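Local coordinates for sister chromatid cohesion protein (Chaetomium thermophilum, PDB 5T8V) that probably loads cohesin onto chromatin, the chain here being the HEAT-repeat C-terminal part of the Scc2 loader, at residues Q154-C159 and E218-A223; N238-R241 and T247-F250; D365-P370 and R568-I573; G674-C679 and E692-R697; I1256-A1261 and S1371-A1376. One frame throughout, in Å; residues are numbered along the deposited sequence.

How the contacts relate
The five contacts follow one another along the chain, each closing before the next opens. None touches another. Contacts 1 and 2 have centres about 28 Å apart and are joined through successive helices, 218-232 and 247-267. Contact 3 pairs helices 357-391 and 556-574, about 36 Å from contact 1, centre to centre. Contact 4 joins neighbouring helices 666-682 and 685-696, and its centre is about 11 Å from the centre of the chain. Contact 5, near the C-terminal end, lies about 92 Å from both contacts 1 and 2, centre to centre. Together they sample local packing along an elongated, largely helical HEAT-repeat protein, in which successive layers build the long shape.

Contact 1 (Q154-C159 and E218-A223); sequences QALSLC and ETVTNA
Leu156 meets Ala223 and Val220 through the two branches at its tip. CD2 lies 3.6 Å from Ala223 CB, and CD1 lies 3.8 Å from the same methyl. The fork of the leucine thus closes over the alanine methyl. CD2 also reaches the backbone of the other helix, 4.2 Å from Val220 CA, and lies 4.4 Å from Val220 CG1. The first torsion explains the reach. CG is anti to the backbone N (chi1 174°), which carries both methyls out from helix 149-172 to the facing helix. Ala223 CB is directed toward the leucine's helix; Val220 CB is not. No hydrogen bond crosses, so the join is purely apolar. Within the segment 218-223, Thr221 OG1 donates to Glu218 O at 3.1 Å. The hydroxyl comes from above the carbonyl plane, on the same face as Asn222 N. Two donors therefore hold this carbonyl in the first turn of the helix. Val220 also rests on Glu149 and Ile152 of helix 149-172. Helix 190-213 packs on Ala155 and Cys159, while helix 81-96 touches Leu158. Helix 149-172 is thereby packed among helices 81-96, 190-213 and 218-232.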
# COMPACT_ATOMS: atom_id res chain seq x y z
N GLN A 154 9.40 -21.51 59.96
CA GLN A 154 9.65 -20.21 60.56
C GLN A 154 10.29 -19.25 59.56
O GLN A 154 9.85 -18.11 59.41
CB GLN A 154 10.55 -20.37 61.79
CG GLN A 154 9.92 -21.16 62.93
CD GLN A 154 10.92 -21.54 64.00
OE1 GLN A 154 12.11 -21.72 63.73
NE2 GLN A 154 10.45 -21.65 65.24
N ALA A 155 11.33 -19.72 58.86
CA ALA A 155 11.98 -18.88 57.86
C ALA A 155 10.97 -18.40 56.81
O ALA A 155 10.93 -17.21 56.46
CB ALA A 155 13.12 -19.65 57.19
N LEU A 156 10.14 -19.31 56.31
CA LEU A 156 9.14 -18.95 55.31
C LEU A 156 8.18 -17.90 55.86
O LEU A 156 7.83 -16.94 55.16
CB LEU A 156 8.39 -20.20 54.87
CG LEU A 156 7.20 -20.01 53.93
CD1 LEU A 156 7.61 -19.27 52.66
CD2 LEU A 156 6.60 -21.36 53.60
N SER A 157 7.73 -18.07 57.10
CA SER A 157 6.88 -17.06 57.72
C SER A 157 7.57 -15.71 57.74
O SER A 157 7.00 -14.70 57.31
CB SER A 157 6.50 -17.49 59.14
OG SER A 157 5.73 -18.67 59.12
N LEU A 158 8.82 -15.67 58.21
CA LEU A 158 9.54 -14.40 58.27
C LEU A 158 9.64 -13.76 56.89
O LEU A 158 9.54 -12.54 56.76
CB LEU A 158 10.93 -14.60 58.87
CG LEU A 158 11.05 -14.37 60.38
CD1 LEU A 158 12.45 -14.73 60.84
CD2 LEU A 158 10.71 -12.94 60.75
N CYS A 159 9.86 -14.57 55.85
CA CYS A 159 9.91 -14.02 54.50
C CYS A 159 8.58 -13.40 54.11
O CYS A 159 8.52 -12.26 53.62
CB CYS A 159 10.33 -15.10 53.50
SG CYS A 159 12.06 -15.59 53.64
N GLU A 218 5.82 -29.37 48.62
CA GLU A 218 5.28 -28.55 47.55
C GLU A 218 4.55 -27.32 48.08
O GLU A 218 4.41 -26.33 47.36
CB GLU A 218 4.34 -29.38 46.67
CG GLU A 218 3.60 -28.59 45.61
CD GLU A 218 2.85 -29.48 44.63
OE1 GLU A 218 3.48 -30.02 43.70
OE2 GLU A 218 1.62 -29.64 44.80
N THR A 219 4.08 -27.36 49.33
CA THR A 219 3.44 -26.19 49.92
C THR A 219 4.48 -25.12 50.25
O THR A 219 4.21 -23.92 50.10
CB THR A 219 2.66 -26.59 51.18
OG1 THR A 219 3.51 -27.32 52.07
CG2 THR A 219 1.46 -27.46 50.80
N VAL A 220 5.67 -25.53 50.69
CA VAL A 220 6.75 -24.58 50.95
C VAL A 220 7.14 -23.87 49.66
O VAL A 220 7.21 -22.64 49.60
CB VAL A 220 7.95 -25.30 51.59
CG1 VAL A 220 9.16 -24.36 51.68
CG2 VAL A 220 7.58 -25.82 52.97
N THR A 221 7.41 -24.64 48.61
CA THR A 221 7.83 -24.04 47.34
C THR A 221 6.70 -23.24 46.70
O THR A 221 6.97 -22.25 46.02
CB THR A 221 8.32 -25.12 46.37
OG1 THR A 221 7.26 -26.04 46.10
CG2 THR A 221 9.50 -25.86 46.96
N ASN A 222 5.45 -23.65 46.91
CA ASN A 222 4.33 -22.84 46.42
C ASN A 222 4.29 -21.50 47.13
O ASN A 222 4.10 -20.45 46.50
CB ASN A 222 3.02 -23.60 46.61
CG ASN A 222 2.79 -24.65 45.54
OD1 ASN A 222 3.66 -24.92 44.71
ND2 ASN A 222 1.61 -25.26 45.56
N ALA A 223 4.47 -21.50 48.46
CA ALA A 223 4.49 -20.25 49.20
C ALA A 223 5.65 -19.36 48.76
O ALA A 223 5.50 -18.14 48.63
CB ALA A 223 4.57 -20.54 50.70

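Contact 2 (N238-R241 and T247-F250); sequences NAER and TQKF
Thr247 OG1 donates a weak hydrogen bond to Glu240 OE2, at 3.2 Å. It is the one polar bond between the two segments. The same hydroxyl oxygen lies 3.4 Å from Glu240 CG, so it sits beside the glutamate chain as well as near its end. Glu240 reaches across with CG beside its backbone N (chi1 -77°) and an extended chain beyond. Its CB does not point at the helix; the length of the chain brings the carboxylate there. Thr247 turns its hydroxyl between its own backbone N and carbonyl carbon (chi1 50°). Its methyl CG2 lies 4.1 Å from Glu240 CG. The two side chains cross at a slant. The motif on the loop side is an inverse gamma turn centred on Glu240, closed by a weak bond from Arg241 N to Ala239 O at 2.8 Å. It lies in the link between helices 218-232 and 247-267. The Glu240 carboxylate lies near the N-terminal part of helix 247-267, whose dipole would probably favour its negative charge. Gln248 makes a marginal approach, its CG 4.3 Å from Glu240 OE2. Glu240 and Gln248 are exposed, so solvent may compete for the carboxylate. Further along the helix, Phe250 packs against Leu170 of helix 149-172 and Met197 of helix 190-213, and Lys249 NZ bonds to Thr198 OG1.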
# COMPACT_ATOMS: atom_id res chain seq x y z
N ASN A 238 10.35 6.25 40.95
CA ASN A 238 10.88 6.75 39.69
C ASN A 238 12.32 7.19 39.85
O ASN A 238 13.24 6.51 39.38
CB ASN A 238 10.01 7.91 39.17
CG ASN A 238 8.54 7.56 39.14
OD1 ASN A 238 8.15 6.40 39.26
ND2 ASN A 238 7.70 8.58 38.97
N ALA A 239 12.54 8.33 40.50
CA ALA A 239 13.86 8.86 40.77
C ALA A 239 14.17 8.74 42.26
O ALA A 239 13.28 8.53 43.09
CB ALA A 239 13.98 10.32 40.33
N GLU A 240 15.45 8.88 42.59
CA GLU A 240 15.90 8.74 43.98
C GLU A 240 15.65 10.04 44.75
O GLU A 240 16.56 10.69 45.27
CB GLU A 240 17.37 8.33 44.00
CG GLU A 240 17.60 6.85 43.69
CD GLU A 240 19.05 6.43 43.83
OE1 GLU A 240 19.94 7.30 43.81
OE2 GLU A 240 19.30 5.21 43.97
N ARG A 241 14.37 10.43 44.82
CA ARG A 241 13.99 11.62 45.58
C ARG A 241 12.76 11.32 46.43
O ARG A 241 12.61 11.84 47.54
CB ARG A 241 13.72 12.80 44.66
CG ARG A 241 14.82 13.08 43.64
CD ARG A 241 14.54 14.38 42.90
NE ARG A 241 13.42 14.27 41.97
CZ ARG A 241 13.50 14.33 40.65
NH1 ARG A 241 14.66 14.52 40.04
NH2 ARG A 241 12.40 14.21 39.91
N THR A 247 16.78 3.24 45.61
CA THR A 247 15.97 2.33 44.80
C THR A 247 16.73 1.05 44.44
O THR A 247 16.12 -0.02 44.31
CB THR A 247 15.54 3.06 43.52
OG1 THR A 247 16.67 3.68 42.91
CG2 THR A 247 14.50 4.14 43.85
N GLN A 248 18.05 1.14 44.28
CA GLN A 248 18.83 -0.02 43.88
C GLN A 248 18.67 -1.18 44.86
O GLN A 248 18.72 -2.35 44.45
CB GLN A 248 20.31 0.35 43.75
CG GLN A 248 20.59 1.35 42.64
CD GLN A 248 22.06 1.41 42.26
OE1 GLN A 248 22.84 0.52 42.63
NE2 GLN A 248 22.45 2.45 41.54
N LYS A 249 18.47 -0.89 46.14
CA LYS A 249 18.24 -1.95 47.12
C LYS A 249 17.00 -2.76 46.74
O LYS A 249 17.04 -4.00 46.67
CB LYS A 249 18.10 -1.32 48.51
CG LYS A 249 18.37 -2.25 49.68
CD LYS A 249 19.83 -2.70 49.73
CE LYS A 249 20.04 -3.74 50.82
NZ LYS A 249 21.40 -4.33 50.78
N PHE A 250 15.90 -2.06 46.45
CA PHE A 250 14.69 -2.74 46.01
C PHE A 250 14.94 -3.50 44.70
O PHE A 250 14.42 -4.61 44.52
CB PHE A 250 13.55 -1.74 45.85
CG PHE A 250 13.16 -1.05 47.12
CD1 PHE A 250 12.64 -1.77 48.19
CD2 PHE A 250 13.31 0.32 47.26
CE1 PHE A 250 12.28 -1.14 49.36
CE2 PHE A 250 12.94 0.96 48.44
CZ PHE A 250 12.43 0.22 49.49

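Contact 3 (D365-P370 and R568-I573); sequences DTISTP and RLREMI
Ile367 and Ile573 form the close-packed part of this contact. Ile367 CD1 lies 3.9 Å from Ile573 CG2, and Ile367 CG1 lies 4.1 Å from the same methyl. The two side chains slide by one another, heading opposite ways. Ile367 is directed there by its first torsion, with CG1 anti to the backbone N (chi1 -170°). Ile573 uses both of its branches. While CG2 meets Ile367, CD1 reaches Ser368 CB at 4.0 Å. Ser368 is buried, and its hydroxyl is bonded to Leu364 O in its own helix. The two helices, 357-391 and 556-574, are distant in sequence but pack together in an all-helical HEAT-repeat fold. Their axes here pass 10.1 Å apart at 50°, with no hydrogen bond between the two segments. Ile573 also touches Leu364 and Leu371 of helix 357-391 and Ile537 of helix 527-550. The Arg570 side has fewer contacts. There a single carbon, Arg570 CG, meets Ile367 CG2 at 4.1 Å, the two side chains crossing at about a right angle. Ile367, Ile573 and Arg570 are all partly exposed, unlike Ser368. Beyond CG the arginine chain bends at chi2 and chi3, and NH2 bonds to Ile347 O.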
# COMPACT_ATOMS: atom_id res chain seq x y z
N ASP A 365 24.50 -35.35 20.15
CA ASP A 365 23.08 -35.24 19.83
C ASP A 365 22.22 -35.72 21.00
O ASP A 365 21.28 -35.03 21.41
CB ASP A 365 22.77 -36.04 18.56
CG ASP A 365 21.31 -35.95 18.16
OD1 ASP A 365 20.88 -34.86 17.72
OD2 ASP A 365 20.59 -36.97 18.26
N THR A 366 22.57 -36.88 21.57
CA THR A 366 21.77 -37.42 22.66
C THR A 366 21.81 -36.51 23.88
O THR A 366 20.81 -36.38 24.60
CB THR A 366 22.24 -38.82 23.04
OG1 THR A 366 23.60 -38.77 23.49
CG2 THR A 366 22.13 -39.77 21.85
N ILE A 367 22.95 -35.87 24.15
CA ILE A 367 23.01 -35.03 25.34
C ILE A 367 22.36 -33.67 25.11
O ILE A 367 21.76 -33.10 26.03
CB ILE A 367 24.46 -34.85 25.82
CG1 ILE A 367 24.48 -34.17 27.20
CG2 ILE A 367 25.27 -34.03 24.83
CD1 ILE A 367 25.85 -34.06 27.83
N SER A 368 22.45 -33.12 23.90
CA SER A 368 22.05 -31.74 23.66
C SER A 368 20.59 -31.60 23.22
O SER A 368 19.94 -30.62 23.59
CB SER A 368 22.96 -31.10 22.60
OG SER A 368 22.74 -31.66 21.32
N THR A 369 20.06 -32.55 22.45
CA THR A 369 18.70 -32.37 21.95
C THR A 369 17.66 -32.25 23.06
O THR A 369 16.71 -31.46 22.90
CB THR A 369 18.33 -33.50 20.98
OG1 THR A 369 18.49 -34.77 21.63
CG2 THR A 369 19.20 -33.45 19.73
N PRO A 370 17.76 -32.96 24.19
CA PRO A 370 16.75 -32.78 25.24
C PRO A 370 16.75 -31.38 25.85
O PRO A 370 15.69 -30.87 26.23
CB PRO A 370 17.12 -33.84 26.29
CG PRO A 370 18.04 -34.79 25.58
CD PRO A 370 18.76 -33.97 24.58
N ARG A 568 34.36 -31.67 22.59
CA ARG A 568 34.50 -30.45 23.37
C ARG A 568 33.15 -29.97 23.89
O ARG A 568 32.98 -29.76 25.10
CB ARG A 568 35.17 -29.37 22.53
CG ARG A 568 36.60 -29.68 22.16
CD ARG A 568 37.13 -28.73 21.10
NE ARG A 568 38.44 -29.14 20.61
CZ ARG A 568 39.06 -28.60 19.56
NH1 ARG A 568 38.49 -27.62 18.88
NH2 ARG A 568 40.25 -29.05 19.20
N LEU A 569 32.18 -29.79 22.99
CA LEU A 569 30.88 -29.27 23.41
C LEU A 569 30.17 -30.21 24.37
O LEU A 569 29.44 -29.76 25.25
CB LEU A 569 30.01 -28.99 22.19
CG LEU A 569 30.07 -27.56 21.65
CD1 LEU A 569 29.46 -26.58 22.64
CD2 LEU A 569 31.51 -27.16 21.32
N ARG A 570 30.37 -31.53 24.22
CA ARG A 570 29.81 -32.46 25.18
C ARG A 570 30.38 -32.21 26.57
O ARG A 570 29.64 -32.05 27.55
CB ARG A 570 30.08 -33.90 24.73
CG ARG A 570 29.23 -34.95 25.44
CD ARG A 570 30.10 -35.88 26.27
NE ARG A 570 31.08 -36.60 25.46
CZ ARG A 570 32.07 -37.34 25.95
NH1 ARG A 570 32.22 -37.46 27.26
NH2 ARG A 570 32.90 -37.96 25.13
N GLU A 571 31.71 -32.14 26.68
CA GLU A 571 32.34 -31.83 27.96
C GLU A 571 31.87 -30.49 28.50
O GLU A 571 31.74 -30.32 29.72
CB GLU A 571 33.87 -31.82 27.80
CG GLU A 571 34.48 -33.15 27.38
CD GLU A 571 34.48 -34.18 28.50
OE1 GLU A 571 33.59 -34.13 29.37
OE2 GLU A 571 35.39 -35.03 28.52
N MET A 572 31.60 -29.52 27.62
CA MET A 572 31.15 -28.21 28.06
C MET A 572 29.74 -28.27 28.63
O MET A 572 29.45 -27.63 29.64
CB MET A 572 31.21 -27.22 26.89
CG MET A 572 32.35 -26.23 26.98
SD MET A 572 32.60 -25.36 25.42
CE MET A 572 33.44 -26.63 24.49
N ILE A 573 28.85 -29.02 27.98
CA ILE A 573 27.49 -29.14 28.48
C ILE A 573 27.49 -29.87 29.82
O ILE A 573 26.73 -29.51 30.73
CB ILE A 573 26.60 -29.85 27.44
CG1 ILE A 573 26.43 -28.96 26.21
CG2 ILE A 573 25.23 -30.19 28.04
CD1 ILE A 573 25.72 -29.62 25.05

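Contact 4 (G674-C679 and E692-R697); sequences GLISKC and ETVVNR
Ile676 reaches from helix 666-682 to Thr693 and Val694 on helix 685-696. Its CB points toward the other helix, and the side chain divides there into two arms. The short arm, CG2, meets Val694 CG2 at 4.1 Å. The long arm starts at CG1, which is anti to the carbonyl carbon (chi1 -70°) and makes no close approach to the 692-697 segment. It carries CD1 onward, in an extended course, to Thr693 CG2 at 4.1 Å. The isoleucine thus spreads over two consecutive residues. It slides past Val694 in the opposite direction and meets Thr693 at a slant. Thr693 presents its methyl to this apolar patch. No hydrogen bond crosses between the segments. Outside them, Ile676 also touches Ile657 of helix 652-660, and Thr693 touches Leu658 of that helix. Val694 rests on Leu712 and Ala713 of helix 703-719. The pair is therefore covered by helices that come before and after it in the chain. Two successive helices joined by a short link and packed through apolar side chains, with further helices alongside, are the arrangement expected of a HEAT-repeat solenoid.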
# COMPACT_ATOMS: atom_id res chain seq x y z
N GLY A 674 2.66 6.48 -2.30
CA GLY A 674 3.52 6.79 -1.17
C GLY A 674 4.72 5.86 -1.09
O GLY A 674 5.86 6.31 -0.91
N LEU A 675 4.48 4.55 -1.24
CA LEU A 675 5.59 3.61 -1.23
C LEU A 675 6.58 3.90 -2.35
O LEU A 675 7.80 3.89 -2.13
CB LEU A 675 5.08 2.18 -1.33
CG LEU A 675 4.16 1.70 -0.20
CD1 LEU A 675 3.95 0.20 -0.33
CD2 LEU A 675 4.72 2.05 1.18
N ILE A 676 6.07 4.15 -3.56
CA ILE A 676 6.95 4.53 -4.67
C ILE A 676 7.82 5.72 -4.26
O ILE A 676 9.03 5.75 -4.52
CB ILE A 676 6.11 4.84 -5.92
CG1 ILE A 676 5.50 3.55 -6.47
CG2 ILE A 676 6.96 5.54 -6.99
CD1 ILE A 676 4.54 3.76 -7.62
N SER A 677 7.21 6.71 -3.61
CA SER A 677 7.97 7.89 -3.20
C SER A 677 9.07 7.52 -2.22
O SER A 677 10.20 8.02 -2.32
CB SER A 677 7.03 8.93 -2.59
OG SER A 677 7.73 10.12 -2.28
N LYS A 678 8.77 6.65 -1.25
CA LYS A 678 9.79 6.25 -0.29
C LYS A 678 10.94 5.51 -0.99
O LYS A 678 12.11 5.77 -0.71
CB LYS A 678 9.18 5.38 0.81
CG LYS A 678 10.11 5.12 1.99
CD LYS A 678 10.54 6.42 2.66
CE LYS A 678 10.46 6.31 4.17
NZ LYS A 678 10.85 7.59 4.83
N CYS A 679 10.60 4.59 -1.89
CA CYS A 679 11.64 3.91 -2.67
C CYS A 679 12.53 4.92 -3.37
O CYS A 679 13.76 4.88 -3.24
CB CYS A 679 10.99 2.97 -3.69
SG CYS A 679 10.08 1.59 -2.96
N GLU A 692 7.65 6.28 -14.83
CA GLU A 692 6.75 5.75 -15.85
C GLU A 692 5.48 5.21 -15.22
O GLU A 692 4.38 5.38 -15.77
CB GLU A 692 7.46 4.65 -16.65
CG GLU A 692 6.76 4.29 -17.95
CD GLU A 692 7.25 2.97 -18.53
OE1 GLU A 692 6.44 2.02 -18.62
OE2 GLU A 692 8.45 2.88 -18.89
N THR A 693 5.60 4.56 -14.06
CA THR A 693 4.41 4.08 -13.36
C THR A 693 3.62 5.23 -12.75
O THR A 693 2.39 5.15 -12.64
CB THR A 693 4.82 3.08 -12.27
OG1 THR A 693 5.45 1.95 -12.88
CG2 THR A 693 3.60 2.60 -11.48
N VAL A 694 4.30 6.30 -12.34
CA VAL A 694 3.61 7.46 -11.77
C VAL A 694 2.76 8.14 -12.84
O VAL A 694 1.57 8.39 -12.64
CB VAL A 694 4.62 8.43 -11.14
CG1 VAL A 694 3.93 9.70 -10.64
CG2 VAL A 694 5.35 7.74 -9.99
N VAL A 695 3.36 8.46 -13.99
CA VAL A 695 2.63 9.17 -15.03
C VAL A 695 1.47 8.33 -15.54
O VAL A 695 0.42 8.87 -15.92
CB VAL A 695 3.57 9.57 -16.19
CG1 VAL A 695 4.72 10.41 -15.66
CG2 VAL A 695 4.08 8.35 -16.93
N ASN A 696 1.62 7.01 -15.56
CA ASN A 696 0.50 6.15 -15.94
C ASN A 696 -0.68 6.37 -15.01
O ASN A 696 -1.83 6.42 -15.45
CB ASN A 696 0.94 4.68 -15.92
CG ASN A 696 1.90 4.35 -17.04
OD1 ASN A 696 2.39 5.23 -17.74
ND2 ASN A 696 2.19 3.06 -17.21
N ARG A 697 -0.42 6.54 -13.71
CA ARG A 697 -1.48 6.81 -12.76
C ARG A 697 -2.21 8.12 -13.04
O ARG A 697 -3.27 8.36 -12.45
CB ARG A 697 -0.92 6.83 -11.33
CG ARG A 697 -0.23 5.53 -10.92
CD ARG A 697 -1.21 4.50 -10.40
NE ARG A 697 -2.14 4.04 -11.43
CZ ARG A 697 -1.85 3.14 -12.37
NH1 ARG A 697 -0.64 2.58 -12.41
NH2 ARG A 697 -2.77 2.79 -13.26

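Contact 5 (I1256-A1261 and S1371-A1376); sequences IDFDIA and SMILLA
Ile1256 and Ile1373 meet methyl to methyl, with CG2 of Ile1256 3.5 Å from CG2 of Ile1373. The two side chains run past each other in opposite directions. Phe1258 supplies the second touch. Its CZ lies 3.7 Å from Leu1374 CD1, and its CE1 lies 4.1 Å from the same methyl. The two side chains cross at about a right angle, and the methyl approaches the ring obliquely. Ile1373 CD1 also approaches the ring obliquely, 4.3 Å from Phe1258 CD1. The phenylalanine torsion places CG between the backbone N and the carbonyl carbon (chi1 53°), which turns the ring toward the helix. All these touches are apolar. The next shell is polar and helps to hold the backbone at Asp1257 and Phe1258. Asp1257 OD1 accepts a bond from Phe1258 N at 2.9 Å, met on its anti side and 25° out of the carboxylate plane. OD1 also bonds to Thr1308 OG1 of helix 1291-1319. The carbonyl of Ile1256 lies in plane at the edge of the phenylalanine ring and bonds to His1272 NE2. Further out, Ile1256 packs on Ser1276, Ile1279 and Ile1280 of helix 1271-1284, while Phe1258 rests on Thr1308 and Val1312 of helix 1291-1319. The loop after helix 1243-1254 is thus packed against three helices, 1271-1284, 1291-1319 and 1364-1387.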
# COMPACT_ATOMS: atom_id res chain seq x y z
N ILE A 1256 -41.59 -8.14 -23.15
CA ILE A 1256 -41.31 -9.55 -23.37
C ILE A 1256 -42.58 -10.37 -23.58
O ILE A 1256 -42.50 -11.49 -24.10
CB ILE A 1256 -40.49 -10.14 -22.21
CG1 ILE A 1256 -39.27 -9.26 -21.91
CG2 ILE A 1256 -40.00 -11.54 -22.55
CD1 ILE A 1256 -38.52 -9.62 -20.65
N ASP A 1257 -43.74 -9.84 -23.19
CA ASP A 1257 -45.01 -10.53 -23.39
C ASP A 1257 -45.16 -10.89 -24.87
O ASP A 1257 -44.49 -10.30 -25.72
CB ASP A 1257 -46.18 -9.67 -22.93
CG ASP A 1257 -47.32 -10.49 -22.36
OD1 ASP A 1257 -47.38 -11.70 -22.65
OD2 ASP A 1257 -48.15 -9.92 -21.62
N PHE A 1258 -46.03 -11.85 -25.18
CA PHE A 1258 -46.13 -12.35 -26.54
C PHE A 1258 -47.52 -12.88 -26.80
O PHE A 1258 -48.29 -13.17 -25.88
CB PHE A 1258 -45.09 -13.44 -26.81
CG PHE A 1258 -45.11 -14.55 -25.80
CD1 PHE A 1258 -44.41 -14.45 -24.61
CD2 PHE A 1258 -45.83 -15.71 -26.04
CE1 PHE A 1258 -44.43 -15.47 -23.69
CE2 PHE A 1258 -45.86 -16.73 -25.12
CZ PHE A 1258 -45.15 -16.61 -23.94
N ASP A 1259 -47.84 -13.01 -28.09
CA ASP A 1259 -49.10 -13.58 -28.55
C ASP A 1259 -48.77 -14.59 -29.64
O ASP A 1259 -48.36 -14.21 -30.74
CB ASP A 1259 -50.04 -12.50 -29.08
CG ASP A 1259 -51.50 -12.90 -29.02
OD1 ASP A 1259 -51.78 -14.12 -29.00
OD2 ASP A 1259 -52.36 -12.00 -28.98
N ILE A 1260 -48.92 -15.88 -29.33
CA ILE A 1260 -48.63 -16.94 -30.29
C ILE A 1260 -49.39 -16.62 -31.58
O ILE A 1260 -50.62 -16.56 -31.59
CB ILE A 1260 -49.00 -18.32 -29.74
CG1 ILE A 1260 -48.07 -18.67 -28.57
CG2 ILE A 1260 -48.90 -19.38 -30.82
CD1 ILE A 1260 -48.42 -19.95 -27.84
N ALA A 1261 -48.63 -16.46 -32.67
CA ALA A 1261 -49.05 -15.79 -33.90
C ALA A 1261 -48.10 -14.61 -34.11
O ALA A 1261 -48.41 -13.48 -33.71
CB ALA A 1261 -50.50 -15.31 -33.87
N SER A 1371 -41.87 -21.35 -24.95
CA SER A 1371 -41.31 -21.80 -23.68
C SER A 1371 -39.99 -21.10 -23.37
O SER A 1371 -39.83 -20.48 -22.32
CB SER A 1371 -41.13 -23.32 -23.69
OG SER A 1371 -42.36 -23.98 -23.90
N MET A 1372 -39.02 -21.21 -24.29
CA MET A 1372 -37.68 -20.66 -24.07
C MET A 1372 -37.73 -19.28 -23.44
O MET A 1372 -36.95 -18.98 -22.52
CB MET A 1372 -36.92 -20.58 -25.40
CG MET A 1372 -36.40 -21.91 -25.91
SD MET A 1372 -35.34 -21.70 -27.35
CE MET A 1372 -36.49 -20.96 -28.50
N ILE A 1373 -38.64 -18.43 -23.92
CA ILE A 1373 -38.79 -17.10 -23.33
C ILE A 1373 -39.06 -17.21 -21.84
O ILE A 1373 -38.35 -16.62 -21.02
CB ILE A 1373 -39.92 -16.33 -24.05
CG1 ILE A 1373 -39.57 -16.15 -25.53
CG2 ILE A 1373 -40.15 -14.97 -23.38
CD1 ILE A 1373 -40.68 -15.53 -26.37
N LEU A 1374 -40.07 -18.00 -21.46
CA LEU A 1374 -40.45 -18.08 -20.05
C LEU A 1374 -39.35 -18.72 -19.21
O LEU A 1374 -39.06 -18.25 -18.11
CB LEU A 1374 -41.76 -18.86 -19.90
CG LEU A 1374 -42.99 -18.23 -20.55
CD1 LEU A 1374 -43.32 -18.96 -21.83
CD2 LEU A 1374 -44.17 -18.25 -19.61
N LEU A 1375 -38.74 -19.81 -19.71
CA LEU A 1375 -37.67 -20.44 -18.95
C LEU A 1375 -36.50 -19.48 -18.74
O LEU A 1375 -35.87 -19.49 -17.67
CB LEU A 1375 -37.19 -21.70 -19.67
CG LEU A 1375 -38.12 -22.91 -19.60
CD1 LEU A 1375 -38.79 -23.15 -20.93
CD2 LEU A 1375 -37.37 -24.15 -19.15
N ALA A 1376 -36.20 -18.65 -19.73
CA ALA A 1376 -35.15 -17.65 -19.57
C ALA A 1376 -35.54 -16.60 -18.54
O ALA A 1376 -34.75 -16.26 -17.65
CB ALA A 1376 -34.84 -17.00 -20.92